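Local atomic coordinates of beta-galactosidase (Marinomonas sp. ef1, PDB entry 6Y2K), a protein that hydrolyses terminal beta-D-galactose residues of beta-galactosides, probably including lactose, as a cold-active GH42 enzyme that assembles as a hexamer. Residues V200-P205 with D425-S430; A333-T338 with A648-W653; W354-F359 with L369-Q374; A543-H548 with C582-L587. All coordinates share one frame; numbering follows the deposited sequence. Where two conformers were deposited one is given.

Interaction 1 (V200-P205 with D425-S430); sequences VTEANP and DIQPQS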
loop_
_atom_site.group_PDB
_atom_site.type_symbol
_atom_site.label_atom_id
_atom_site.label_comp_id
_atom_site.label_asym_id
_atom_site.label_seq_id
_atom_site.Cartn_x
_atom_site.Cartn_y
_atom_site.Cartn_z
ATOM N N VAL A 200 -4.598 -9.841 43.480
ATOM C CA VAL A 200 -5.673 -10.227 42.541
ATOM C C VAL A 200 -5.610 -9.359 41.281
ATOM O O VAL A 200 -5.642 -9.864 40.151
ATOM C CB VAL A 200 -7.085 -10.091 43.188
ATOM C CG1 VAL A 200 -8.197 -10.282 42.160
ATOM C CG2 VAL A 200 -7.264 -11.083 44.327
ATOM N N THR A 201 -5.569 -8.050 41.499
ATOM C CA THR A 201 -5.493 -7.066 40.423
ATOM C C THR A 201 -4.601 -5.907 40.888
ATOM O O THR A 201 -3.813 -6.084 41.818
ATOM C CB THR A 201 -6.912 -6.618 39.980
ATOM O OG1 THR A 201 -6.816 -5.775 38.829
ATOM C CG2 THR A 201 -7.651 -5.880 41.084
ATOM N N GLU A 202 -4.714 -4.749 40.246
ATOM C CA GLU A 202 -3.835 -3.589 40.522
ATOM C C GLU A 202 -3.698 -3.228 42.014
ATOM O O GLU A 202 -4.698 -2.948 42.683
ATOM C CB GLU A 202 -4.313 -2.353 39.755
ATOM C CG GLU A 202 -3.308 -1.207 39.767
ATOM C CD GLU A 202 -3.796 0.059 39.085
ATOM O OE1 GLU A 202 -5.012 0.176 38.781
ATOM O OE2 GLU A 202 -2.940 0.952 38.879
ATOM N N ALA A 203 -2.452 -3.192 42.497
ATOM C CA ALA A 203 -2.144 -2.746 43.862
ATOM C C ALA A 203 -2.229 -1.219 43.943
ATOM O O ALA A 203 -2.206 -0.529 42.922
ATOM C CB ALA A 203 -0.753 -3.225 44.286
ATOM N N ASN A 204 -2.329 -0.697 45.160
ATOM C CA ASN A 204 -2.436 0.749 45.374
ATOM C C ASN A 204 -1.185 1.401 44.776
ATOM O O ASN A 204 -0.079 0.951 45.068
ATOM C CB ASN A 204 -2.532 1.047 46.877
ATOM C CG ASN A 204 -2.851 2.507 47.194
ATOM O OD1 ASN A 204 -2.667 3.403 46.365
ATOM N ND2 ASN A 204 -3.313 2.749 48.422
ATOM N N PRO A 205 -1.348 2.441 43.924
ATOM C CA PRO A 205 -0.136 3.099 43.423
ATOM C C PRO A 205 0.788 3.676 44.514
ATOM O O PRO A 205 2.000 3.754 44.289
ATOM C CB PRO A 205 -0.682 4.205 42.502
ATOM C CG PRO A 205 -2.123 4.369 42.887
ATOM C CD PRO A 205 -2.560 2.992 43.286
ATOM N N ASP A 425 5.402 5.603 35.511
ATOM C CA ASP A 425 5.418 4.198 35.065
ATOM C C ASP A 425 4.378 3.345 35.802
ATOM O O ASP A 425 3.882 2.358 35.256
ATOM C CB ASP A 425 6.801 3.561 35.283
ATOM C CG ASP A 425 7.843 4.010 34.268
ATOM O OD1 ASP A 425 7.508 4.674 33.251
ATOM O OD2 ASP A 425 9.023 3.661 34.501
ATOM N N ILE A 426 4.085 3.704 37.050
ATOM C CA ILE A 426 3.135 2.949 37.881
ATOM C C ILE A 426 1.712 3.080 37.319
ATOM O O ILE A 426 0.988 2.080 37.234
ATOM C CB ILE A 426 3.272 3.329 39.388
ATOM C CG1 ILE A 426 4.472 2.579 39.993
ATOM C CG2 ILE A 426 2.014 3.005 40.187
ATOM C CD1 ILE A 426 4.971 3.132 41.323
ATOM N N GLN A 427 1.324 4.299 36.937
ATOM C CA GLN A 427 0.055 4.533 36.217
ATOM C C GLN A 427 0.307 5.466 35.029
ATOM O O GLN A 427 0.189 6.694 35.155
ATOM C CB GLN A 427 -1.029 5.116 37.134
ATOM C CG GLN A 427 -1.538 4.142 38.188
ATOM C CD GLN A 427 -2.861 4.569 38.815
ATOM O OE1 GLN A 427 -3.196 5.763 38.848
ATOM N NE2 GLN A 427 -3.627 3.593 39.313
ATOM N N PRO A 428 0.681 4.887 33.873
ATOM C CA PRO A 428 0.887 5.719 32.686
ATOM C C PRO A 428 -0.408 6.325 32.163
ATOM O O PRO A 428 -0.359 7.393 31.544
ATOM C CB PRO A 428 1.514 4.746 31.675
ATOM C CG PRO A 428 1.025 3.409 32.088
ATOM C CD PRO A 428 0.942 3.461 33.594
ATOM N N GLN A 429 -1.533 5.634 32.390
ATOM C CA GLN A 429 -2.895 6.129 32.134
ATOM C C GLN A 429 -3.279 6.141 30.638
ATOM O O GLN A 429 -4.449 5.884 30.309
ATOM C CB GLN A 429 -3.157 7.460 32.864
ATOM C CG GLN A 429 -4.527 8.096 32.649
ATOM C CD GLN A 429 -5.698 7.254 33.130
ATOM O OE1 GLN A 429 -5.552 6.362 33.973
ATOM N NE2 GLN A 429 -6.891 7.565 32.616
ATOM N N SER A 430 -2.325 6.443 29.753
ATOM C CA SER A 430 -2.333 5.921 28.386
ATOM C C SER A 430 -1.144 4.979 28.259
ATOM O O SER A 430 -0.022 5.369 28.609
ATOM C CB SER A 430 -2.189 7.029 27.344
ATOM O OG SER A 430 -1.959 6.463 26.063
HETATM O O HOH W 1 -1.296 0.411 36.745
#
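Glu202 and Gln427 meet across the gap between two loops, the carboxylate oxygen OE2 of Glu202 taking a hydrogen bond from the amide nitrogen NE2 of Gln427 at 2.8 Å. The bond is nearly straight, 169° at the hydrogen, and lies in the amide plane of Gln427; at the other end it reaches OE2 from the syn side but well out of the carboxylate plane. The two side chains cross at about a right angle, with their flat ends turned 42° against each other. Glu202 is fully stretched, its CG anti to the backbone N (chi1 -168°), which carries the carboxylate across to the residues that follow helix 418-426. Gln427, just past the end of that helix, is likewise extended beyond CG. A water is held between the segments, donating to OE2 of Glu202 at 2.7 Å and to the carbonyl O of Ile426 at 2.9 Å. Beside this polar pair Pro205, in the first turn of helix 205-233, sets its CB 3.8 Å from CG2 of Ile426, while its CG lies 4.0 Å from NE2 of Gln427. Proline suits a first turn, where no amide hydrogen is required, and its compact ring packs readily against a branched isoleucine. Tyr504 touches Pro205, Ile426 and Gln427 as well. The second proton of the Gln427 amide has its own use, since NE2 also donates to the backbone O of Gln361 of a neighbouring subunit. One carboxylate oxygen thus receives both a neutral amide and a water, an arrangement consistent with a charged Glu202 and one that links barrel domain, trimerisation domain and subunit interface.

Interaction 2 (A333-T338 with A648-W653); sequences AVRLWT and ADVAIW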
loop_
_atom_site.group_PDB
_atom_site.type_symbol
_atom_site.label_atom_id
_atom_site.label_comp_id
_atom_site.label_asym_id
_atom_site.label_seq_id
_atom_site.Cartn_x
_atom_site.Cartn_y
_atom_site.Cartn_z
ATOM N N ALA A 333 32.646 3.893 13.606
ATOM C CA ALA A 333 31.662 4.080 14.682
ATOM C C ALA A 333 32.272 4.111 16.088
ATOM O O ALA A 333 31.795 4.854 16.934
ATOM C CB ALA A 333 30.547 3.041 14.609
ATOM N N VAL A 334 33.322 3.327 16.338
ATOM C CA VAL A 334 33.942 3.324 17.671
ATOM C C VAL A 334 34.618 4.687 17.929
ATOM O O VAL A 334 34.515 5.242 19.024
ATOM C CB VAL A 334 34.929 2.149 17.865
ATOM C CG1 VAL A 334 35.623 2.247 19.226
ATOM C CG2 VAL A 334 34.198 0.806 17.709
ATOM N N ARG A 335 35.305 5.214 16.912
ATOM C CA ARG A 335 35.841 6.585 16.962
ATOM C C ARG A 335 34.728 7.603 17.207
ATOM O O ARG A 335 34.874 8.495 18.042
ATOM C CB ARG A 335 36.589 6.913 15.669
ATOM C CG ARG A 335 36.867 8.391 15.436
ATOM C CD ARG A 335 37.874 8.564 14.311
ATOM N NE ARG A 335 38.138 9.976 14.048
ATOM C CZ ARG A 335 37.447 10.749 13.210
ATOM N NH1 ARG A 335 36.395 10.289 12.534
ATOM N NH2 ARG A 335 37.807 12.019 13.062
ATOM N N LEU A 336 33.627 7.449 16.467
ATOM C CA LEU A 336 32.464 8.328 16.582
ATOM C C LEU A 336 31.974 8.387 18.027
ATOM O O LEU A 336 31.808 9.469 18.583
ATOM C CB LEU A 336 31.335 7.852 15.648
ATOM C CG LEU A 336 30.169 8.776 15.283
ATOM C CD1 LEU A 336 29.207 7.999 14.402
ATOM C CD2 LEU A 336 29.408 9.340 16.469
ATOM N N TRP A 337 31.743 7.213 18.619
ATOM C CA TRP A 337 31.197 7.129 19.979
ATOM C C TRP A 337 32.155 7.684 21.020
ATOM O O TRP A 337 31.723 8.266 22.017
ATOM C CB TRP A 337 30.830 5.676 20.345
ATOM C CG TRP A 337 29.811 5.028 19.448
ATOM C CD1 TRP A 337 28.725 5.625 18.868
ATOM C CD2 TRP A 337 29.765 3.648 19.063
ATOM N NE1 TRP A 337 28.014 4.707 18.130
ATOM C CE2 TRP A 337 28.630 3.486 18.229
ATOM C CE3 TRP A 337 30.582 2.531 19.329
ATOM C CZ2 TRP A 337 28.283 2.249 17.662
ATOM C CZ3 TRP A 337 30.239 1.304 18.764
ATOM C CH2 TRP A 337 29.090 1.173 17.942
ATOM N N THR A 338 33.454 7.497 20.786
ATOM C CA THR A 338 34.489 7.983 21.700
ATOM C C THR A 338 34.524 9.510 21.721
ATOM O O THR A 338 34.440 10.109 22.799
ATOM C CB THR A 338 35.871 7.392 21.349
ATOM O OG1 THR A 338 35.785 5.963 21.293
ATOM C CG2 THR A 338 36.934 7.775 22.390
ATOM N N ALA A 648 29.117 8.363 9.606
ATOM C CA ALA A 648 29.739 7.913 10.869
ATOM C C ALA A 648 31.078 8.626 11.168
ATOM O O ALA A 648 32.033 8.005 11.628
ATOM C CB ALA A 648 29.915 6.389 10.865
ATOM N N ASP A 649 31.117 9.933 10.923
ATOM C CA ASP A 649 32.345 10.725 10.962
ATOM C C ASP A 649 32.223 11.841 11.994
ATOM O O ASP A 649 31.119 12.171 12.456
ATOM C CB ASP A 649 32.615 11.294 9.557
ATOM C CG ASP A 649 34.042 11.808 9.353
ATOM O OD1 ASP A 649 34.955 11.455 10.144
ATOM O OD2 ASP A 649 34.230 12.591 8.378
ATOM N N VAL A 650 33.378 12.405 12.348
ATOM C CA VAL A 650 33.522 13.438 13.360
ATOM C C VAL A 650 34.356 14.574 12.768
ATOM O O VAL A 650 35.342 14.317 12.077
ATOM C CB VAL A 650 34.289 12.896 14.596
ATOM C CG1 VAL A 650 34.404 13.957 15.684
ATOM C CG2 VAL A 650 33.627 11.630 15.140
ATOM N N ALA A 651 33.960 15.815 13.036
ATOM C CA ALA A 651 34.824 16.970 12.785
ATOM C C ALA A 651 34.891 17.830 14.039
ATOM O O ALA A 651 33.911 17.931 14.784
ATOM C CB ALA A 651 34.326 17.779 11.599
ATOM N N ILE A 652 36.055 18.441 14.262
ATOM C CA ILE A 652 36.305 19.274 15.438
ATOM C C ILE A 652 36.868 20.623 14.974
ATOM O O ILE A 652 37.843 20.665 14.219
ATOM C CB ILE A 652 37.279 18.596 16.429
ATOM C CG1 ILE A 652 36.760 17.184 16.779
ATOM C CG2 ILE A 652 37.452 19.461 17.679
ATOM C CD1 ILE A 652 37.620 16.407 17.741
ATOM N N TRP A 653 36.233 21.699 15.435
ATOM C CA TRP A 653 36.557 23.069 15.060
ATOM C C TRP A 653 36.887 23.864 16.325
ATOM O O TRP A 653 36.393 23.539 17.406
ATOM C CB TRP A 653 35.354 23.744 14.380
ATOM C CG TRP A 653 34.869 23.113 13.093
ATOM C CD1 TRP A 653 34.237 21.901 12.943
ATOM C CD2 TRP A 653 34.936 23.691 11.785
ATOM N NE1 TRP A 653 33.935 21.684 11.615
ATOM C CE2 TRP A 653 34.356 22.765 10.884
ATOM C CE3 TRP A 653 35.446 24.898 11.283
ATOM C CZ2 TRP A 653 34.265 23.015 9.512
ATOM C CZ3 TRP A 653 35.354 25.150 9.912
ATOM C CH2 TRP A 653 34.768 24.207 9.044
HETATM O O HOH W 2 34.596 8.181 12.836
#
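This is a helix-on-sheet contact, buried and joined by a salt bridge, in which helix 333-343 of the TIM barrel lies against strand 649-655 of the small C-terminal antiparallel sheet. The short helix and strand segments run 7.8 Å apart at closest approach, with 41° between their directions. Arg335 carries the polar part: its NH1 donates to OD1 of Asp649 at 3.0 Å, meeting that oxygen nearly head-on and in the guanidinium plane. The chain of Arg335 is extended from CG to NE and lies beside Asp649, pointing the same way, while CB and CG2 of Val650 sit over one face of the guanidinium. Arginine fits here because its flat head can rest on an aliphatic neighbour and still use its edge for bonding. NH1 gives a second hydrogen bond to a water, which in turn donates to Ala648 O, and NE forms a salt bridge with Glu388, so two acids probably balance the charge of the buried guanidinium. Leu336 supplies the apolar part, its CA lying 3.8 Å from CG2 of Val650. Ala648 and Asp649 both face Asn623 in a G1 beta bulge. Around the contact, Phe622 of strand 618-623 touches both Leu336 and Val650, Ile640 of strand 636-640 touches Arg335, and helix 377-395 packs on the arginine through Leu384 and Val385.

Interaction 3 (W354-F359 with L369-Q374); sequences WRQAPF and LRPDAQ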
loop_
_atom_site.group_PDB
_atom_site.type_symbol
_atom_site.label_atom_id
_atom_site.label_comp_id
_atom_site.label_asym_id
_atom_site.label_seq_id
_atom_site.Cartn_x
_atom_site.Cartn_y
_atom_site.Cartn_z
ATOM N N TRP A 354 39.004 -6.088 26.485
ATOM C CA TRP A 354 40.305 -6.022 25.830
ATOM C C TRP A 354 40.455 -7.131 24.794
ATOM O O TRP A 354 40.912 -6.890 23.676
ATOM C CB TRP A 354 41.430 -6.111 26.864
ATOM C CG TRP A 354 42.758 -6.471 26.273
ATOM C CD1 TRP A 354 43.424 -7.654 26.414
ATOM C CD2 TRP A 354 43.585 -5.643 25.447
ATOM N NE1 TRP A 354 44.613 -7.613 25.728
ATOM C CE2 TRP A 354 44.736 -6.389 25.125
ATOM C CE3 TRP A 354 43.463 -4.342 24.947
ATOM C CZ2 TRP A 354 45.757 -5.878 24.327
ATOM C CZ3 TRP A 354 44.478 -3.837 24.155
ATOM C CH2 TRP A 354 45.611 -4.604 23.853
ATOM N N ARG A 355 40.070 -8.344 25.172
ATOM C CA ARG A 355 40.162 -9.496 24.274
ATOM C C ARG A 355 38.899 -10.338 24.403
ATOM O O ARG A 355 38.512 -10.709 25.508
ATOM C CB ARG A 355 41.396 -10.316 24.646
ATOM C CG ARG A 355 41.680 -11.521 23.764
ATOM C CD ARG A 355 42.961 -12.201 24.215
ATOM N NE ARG A 355 43.148 -13.487 23.556
ATOM C CZ ARG A 355 44.138 -14.339 23.813
ATOM N NH1 ARG A 355 45.075 -14.059 24.715
ATOM N NH2 ARG A 355 44.188 -15.493 23.153
ATOM N N GLN A 356 38.259 -10.625 23.266
ATOM C CA GLN A 356 37.027 -11.421 23.216
ATOM C C GLN A 356 37.270 -12.797 23.836
ATOM O O GLN A 356 38.215 -13.483 23.450
ATOM C CB GLN A 356 36.568 -11.560 21.762
ATOM C CG GLN A 356 35.323 -12.411 21.536
ATOM C CD GLN A 356 34.920 -12.494 20.072
ATOM O OE1 GLN A 356 35.360 -11.694 19.229
ATOM N NE2 GLN A 356 34.064 -13.462 19.764
ATOM N N ALA A 357 36.433 -13.194 24.796
ATOM C CA ALA A 357 36.634 -14.468 25.500
ATOM C C ALA A 357 36.107 -15.626 24.654
ATOM O O ALA A 357 35.078 -15.479 24.009
ATOM C CB ALA A 357 35.938 -14.436 26.850
ATOM N N PRO A 358 36.804 -16.782 24.647
ATOM C CA PRO A 358 36.318 -17.918 23.856
ATOM C C PRO A 358 35.298 -18.810 24.588
ATOM O O PRO A 358 34.796 -19.769 23.987
ATOM C CB PRO A 358 37.601 -18.695 23.566
ATOM C CG PRO A 358 38.405 -18.499 24.796
ATOM C CD PRO A 358 38.117 -17.081 25.252
ATOM N N PHE A 359 34.990 -18.493 25.847
ATOM C CA PHE A 359 34.080 -19.288 26.684
ATOM C C PHE A 359 33.014 -18.403 27.337
ATOM O O PHE A 359 33.145 -17.177 27.373
ATOM C CB PHE A 359 34.860 -20.051 27.782
ATOM C CG PHE A 359 35.832 -19.193 28.547
ATOM C CD1 PHE A 359 35.394 -18.336 29.551
ATOM C CD2 PHE A 359 37.188 -19.210 28.226
ATOM C CE1 PHE A 359 36.284 -17.527 30.232
ATOM C CE2 PHE A 359 38.085 -18.410 28.913
ATOM C CZ PHE A 359 37.628 -17.563 29.915
ATOM N N LEU A 369 40.731 -6.955 20.797
ATOM C CA LEU A 369 41.331 -8.124 20.159
ATOM C C LEU A 369 40.302 -9.230 19.945
ATOM O O LEU A 369 39.332 -9.334 20.694
ATOM C CB LEU A 369 42.454 -8.698 21.035
ATOM C CG LEU A 369 43.542 -7.744 21.534
ATOM C CD1 LEU A 369 44.623 -8.541 22.256
ATOM C CD2 LEU A 369 44.138 -6.928 20.405
ATOM N N ARG A 370 40.568 -10.076 18.949
ATOM C CA ARG A 370 39.808 -11.307 18.720
ATOM C C ARG A 370 40.231 -12.374 19.739
ATOM O O ARG A 370 41.244 -12.199 20.434
ATOM C CB ARG A 370 40.070 -11.839 17.313
ATOM C CG ARG A 370 39.784 -10.868 16.182
ATOM C CD ARG A 370 39.767 -11.583 14.850
ATOM N NE ARG A 370 40.976 -12.386 14.578
ATOM C CZ ARG A 370 41.738 -12.336 13.478
ATOM N NH1 ARG A 370 41.500 -11.478 12.485
ATOM N NH2 ARG A 370 42.770 -13.172 13.371
ATOM N N PRO A 371 39.483 -13.496 19.826
ATOM C CA PRO A 371 39.886 -14.537 20.785
ATOM C C PRO A 371 41.314 -15.095 20.590
ATOM O O PRO A 371 41.911 -15.581 21.554
ATOM C CB PRO A 371 38.825 -15.627 20.588
ATOM C CG PRO A 371 37.633 -14.898 20.068
ATOM C CD PRO A 371 38.206 -13.837 19.171
ATOM N N ASP A 372 41.850 -14.996 19.374
ATOM C CA ASP A 372 43.228 -15.418 19.081
ATOM C C ASP A 372 44.281 -14.326 19.310
ATOM O O ASP A 372 45.414 -14.477 18.881
ATOM C CB ASP A 372 43.320 -15.971 17.645
ATOM C CG ASP A 372 43.089 -14.899 16.555
ATOM O OD1 ASP A 372 42.721 -13.741 16.864
ATOM O OD2 ASP A 372 43.293 -15.232 15.370
ATOM N N ALA A 373 43.894 -13.230 19.965
ATOM C CA ALA A 373 44.780 -12.106 20.295
ATOM C C ALA A 373 45.234 -11.215 19.117
ATOM O O ALA A 373 46.026 -10.298 19.328
ATOM C CB ALA A 373 45.975 -12.571 21.123
ATOM N N GLN A 374 44.734 -11.456 17.898
ATOM C CA GLN A 374 44.955 -10.519 16.785
ATOM C C GLN A 374 44.016 -9.319 16.958
ATOM O O GLN A 374 42.929 -9.460 17.537
ATOM C CB GLN A 374 44.704 -11.196 15.436
ATOM C CG GLN A 374 45.683 -12.313 15.101
ATOM C CD GLN A 374 47.117 -11.815 14.986
ATOM O OE1 GLN A 374 48.011 -12.323 15.655
ATOM N NE2 GLN A 374 47.338 -10.805 14.152
HETATM O O HOH W 3 36.896 -9.327 19.099
#
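The indole of Trp354 carries Leu369 over one face, and the guanidinium of Arg355 carries Ala373 CB over the centre of one of its own, with Pro371 O at its edge. Both belong to the long loop between barrel strand 348-352 and helix 377-395, which doubles back so that Arg355 and Leu369 form a single beta bridge and Arg370 to Ala373 make a type I turn. In the CH-pi contact CG of Leu369 stands 4.2 Å from the centroid of the six-membered ring, while CD1 sits nearer the rim. Indole NE1 donates to Asp20 OD1, while the leucine lies over the ring face. Arg355 stretches along the turn with CG anti to the backbone N (chi1 -177°) and grips one carbonyl oxygen side-on: NH2 reaches Pro371 O at 2.8 Å and NE at 3.2 Å, both from the same face of the carbonyl. An arginine side chain can thus hold a turn by one of the turn's own carbonyl oxygens, and Arg355 also makes a cation-pi contact with Trp12. Gln356, extended as well, lays its aliphatic chain against the Pro371 ring, its CD 3.6 Å from CG of the proline, and its NE2 binds Gln363 O. Within the turn Arg370 pairs side-on with both oxygens of Asp372, whose OD1 also takes Gln374 N in an Asx turn. Against a neighbouring subunit, Gln356 packs on Ile506, and Arg370 and Asp372 on Leu510. Gln356 N donates almost straight, 173°, to Leu369 O at 3.1 Å, whereas Gln356 O has just a CA-H...O contact, from CA of Pro371 at 3.3 Å.

Interaction 4 (A543-H548 with C582-L587); sequences AGKLKH and CIDNTL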
loop_
_atom_site.group_PDB
_atom_site.type_symbol
_atom_site.label_atom_id
_atom_site.label_comp_id
_atom_site.label_asym_id
_atom_site.label_seq_id
_atom_site.Cartn_x
_atom_site.Cartn_y
_atom_site.Cartn_z
ATOM N N ALA A 543 1.857 24.615 13.667
ATOM C CA ALA A 543 0.818 23.629 13.421
ATOM C C ALA A 543 1.423 22.225 13.360
ATOM O O ALA A 543 2.588 22.043 13.014
ATOM C CB ALA A 543 0.098 23.936 12.119
ATOM N N GLY A 544 0.606 21.243 13.695
ATOM C CA GLY A 544 1.032 19.858 13.739
ATOM C C GLY A 544 -0.004 19.020 14.454
ATOM O O GLY A 544 -1.203 19.305 14.362
ATOM N N LYS A 545 0.464 17.997 15.163
ATOM C CA LYS A 545 -0.396 17.112 15.937
ATOM C C LYS A 545 0.105 16.937 17.366
ATOM O O LYS A 545 1.269 17.227 17.688
ATOM C CB LYS A 545 -0.480 15.739 15.268
ATOM C CG LYS A 545 -0.941 15.779 13.822
ATOM C CD LYS A 545 -0.969 14.383 13.226
ATOM C CE LYS A 545 -1.638 14.374 11.864
ATOM N NZ LYS A 545 -1.410 13.052 11.218
ATOM N N LEU A 546 -0.809 16.461 18.210
ATOM C CA LEU A 546 -0.495 15.953 19.537
ATOM C C LEU A 546 -0.868 14.477 19.596
ATOM O O LEU A 546 -1.727 14.022 18.844
ATOM C CB LEU A 546 -1.249 16.741 20.602
ATOM C CG LEU A 546 -2.772 16.567 20.709
ATOM C CD1 LEU A 546 -3.154 15.439 21.668
ATOM C CD2 LEU A 546 -3.386 17.875 21.171
ATOM N N LYS A 547 -0.226 13.742 20.500
ATOM C CA LYS A 547 -0.484 12.318 20.687
ATOM C C LYS A 547 -0.382 11.919 22.153
ATOM O O LYS A 547 0.254 12.613 22.946
ATOM C CB LYS A 547 0.485 11.477 19.851
ATOM C CG LYS A 547 1.958 11.776 20.070
ATOM C CD LYS A 547 2.809 11.106 18.991
ATOM C CE LYS A 547 4.299 11.383 19.190
ATOM N NZ LYS A 547 5.130 10.550 18.264
ATOM N N HIS A 548 -1.056 10.827 22.503
ATOM C CA HIS A 548 -0.905 10.104 23.785
ATOM C C HIS A 548 -1.565 10.732 25.004
ATOM O O HIS A 548 -2.230 10.025 25.782
ATOM C CB HIS A 548 0.572 9.800 24.121
ATOM C CG HIS A 548 1.326 9.132 23.013
ATOM N ND1 HIS A 548 2.690 9.267 22.858
ATOM C CD2 HIS A 548 0.909 8.321 22.010
ATOM C CE1 HIS A 548 3.078 8.571 21.803
ATOM N NE2 HIS A 548 2.019 7.987 21.273
ATOM N N CYS A 582 1.221 16.135 24.641
ATOM C CA CYS A 582 2.473 15.633 24.058
ATOM C C CYS A 582 2.515 15.926 22.553
ATOM O O CYS A 582 2.183 15.093 21.700
ATOM C CB CYS A 582 2.704 14.152 24.373
ATOM S SG CYS A 582 2.891 13.837 26.150
ATOM N N ILE A 583 2.905 17.160 22.261
ATOM C CA ILE A 583 3.020 17.658 20.894
ATOM C C ILE A 583 4.110 16.915 20.127
ATOM O O ILE A 583 5.058 16.382 20.725
ATOM C CB ILE A 583 3.248 19.187 20.861
ATOM C CG1 ILE A 583 4.494 19.597 21.669
ATOM C CG2 ILE A 583 1.998 19.900 21.367
ATOM C CD1 ILE A 583 4.841 21.069 21.617
ATOM N N ASP A 584 3.954 16.861 18.807
ATOM C CA ASP A 584 4.879 16.122 17.935
ATOM C C ASP A 584 6.261 16.783 17.808
ATOM O O ASP A 584 6.484 17.907 18.293
ATOM C CB ASP A 584 4.237 15.835 16.554
ATOM C CG ASP A 584 4.029 17.089 15.689
ATOM O OD1 ASP A 584 4.716 18.123 15.873
ATOM O OD2 ASP A 584 3.162 17.026 14.787
ATOM N N ASN A 585 7.186 16.077 17.166
ATOM C CA ASN A 585 8.570 16.556 17.007
ATOM C C ASN A 585 8.671 17.950 16.353
ATOM O O ASN A 585 9.476 18.787 16.782
ATOM C CB ASN A 585 9.389 15.517 16.215
ATOM C CG ASN A 585 10.775 16.014 15.834
ATOM O OD1 ASN A 585 10.987 16.475 14.711
ATOM N ND2 ASN A 585 11.715 15.927 16.757
ATOM N N THR A 586 7.866 18.182 15.322
ATOM C CA THR A 586 7.826 19.470 14.633
ATOM C C THR A 586 7.478 20.604 15.592
ATOM O O THR A 586 8.178 21.617 15.642
ATOM C CB THR A 586 6.841 19.445 13.440
ATOM O OG1 THR A 586 7.382 18.596 12.424
ATOM C CG2 THR A 586 6.623 20.840 12.845
ATOM N N LEU A 587 6.403 20.418 16.347
ATOM C CA LEU A 587 5.940 21.422 17.291
ATOM C C LEU A 587 6.889 21.572 18.483
ATOM O O LEU A 587 7.053 22.673 18.993
ATOM C CB LEU A 587 4.525 21.092 17.762
ATOM C CG LEU A 587 3.432 21.259 16.702
ATOM C CD1 LEU A 587 2.135 20.644 17.174
ATOM C CD2 LEU A 587 3.220 22.728 16.370
#
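Leu587 lays its two methyl branches over the backbone at the start of strand 544-547, CD1 lying 3.7 Å from CA of Gly544 and CD2 3.5 Å from O of Ala543 just before it. Glycine suits this spot: its bare CA lets Leu587 CD1 and the Asp584 carboxylate both come close. That carboxylate works in two directions. Its OD2 accepts from Lys545 N at 2.9 Å, the donor standing above the carboxylate plane, and its OD1 caps the helix by taking Leu587 N at 2.9 Å along a nearly straight line. The torsion that sets CG between the backbone N and the carbonyl carbon (chi1 69°) turns the group back toward both donors. The main chain of Asp584 joins in as well, its N donating to Lys545 O at 2.9 Å. Further along, Lys547 N bonds to Cys582 O at 3.0 Å, and Leu546 stands opposite Ile583 in an antiparallel non-hydrogen-bonded pair. Lys545 leads its extended chain away from the contact. The whole is a strand end passing into an N-capped helix, in which strand 581-583 is an outermost strand, within this chain, of the trimerisation domain's mixed sheet and Asp584 is the N-cap of helix 585-598.

From the N terminus the chain lays down the first four of the eight barrel strands before interaction 1 opens at 200-205. Interaction 2 opens next, at 333-338, and interaction 3 follows as a local closure of a barrel loop, 354-359 with 369-374, nested inside the spans of both. Interaction 1 then closes at 425-430, some 220 residues after it opened, and ties the barrel domain to the trimerisation domain. Interaction 4, within the trimerisation domain, comes after it and touches it where Ser430 packs on His548. Interaction 2 closes only at 648-653, so it crosses interaction 1 and encloses interaction 4; it fastens the C-terminal sheet to the barrel.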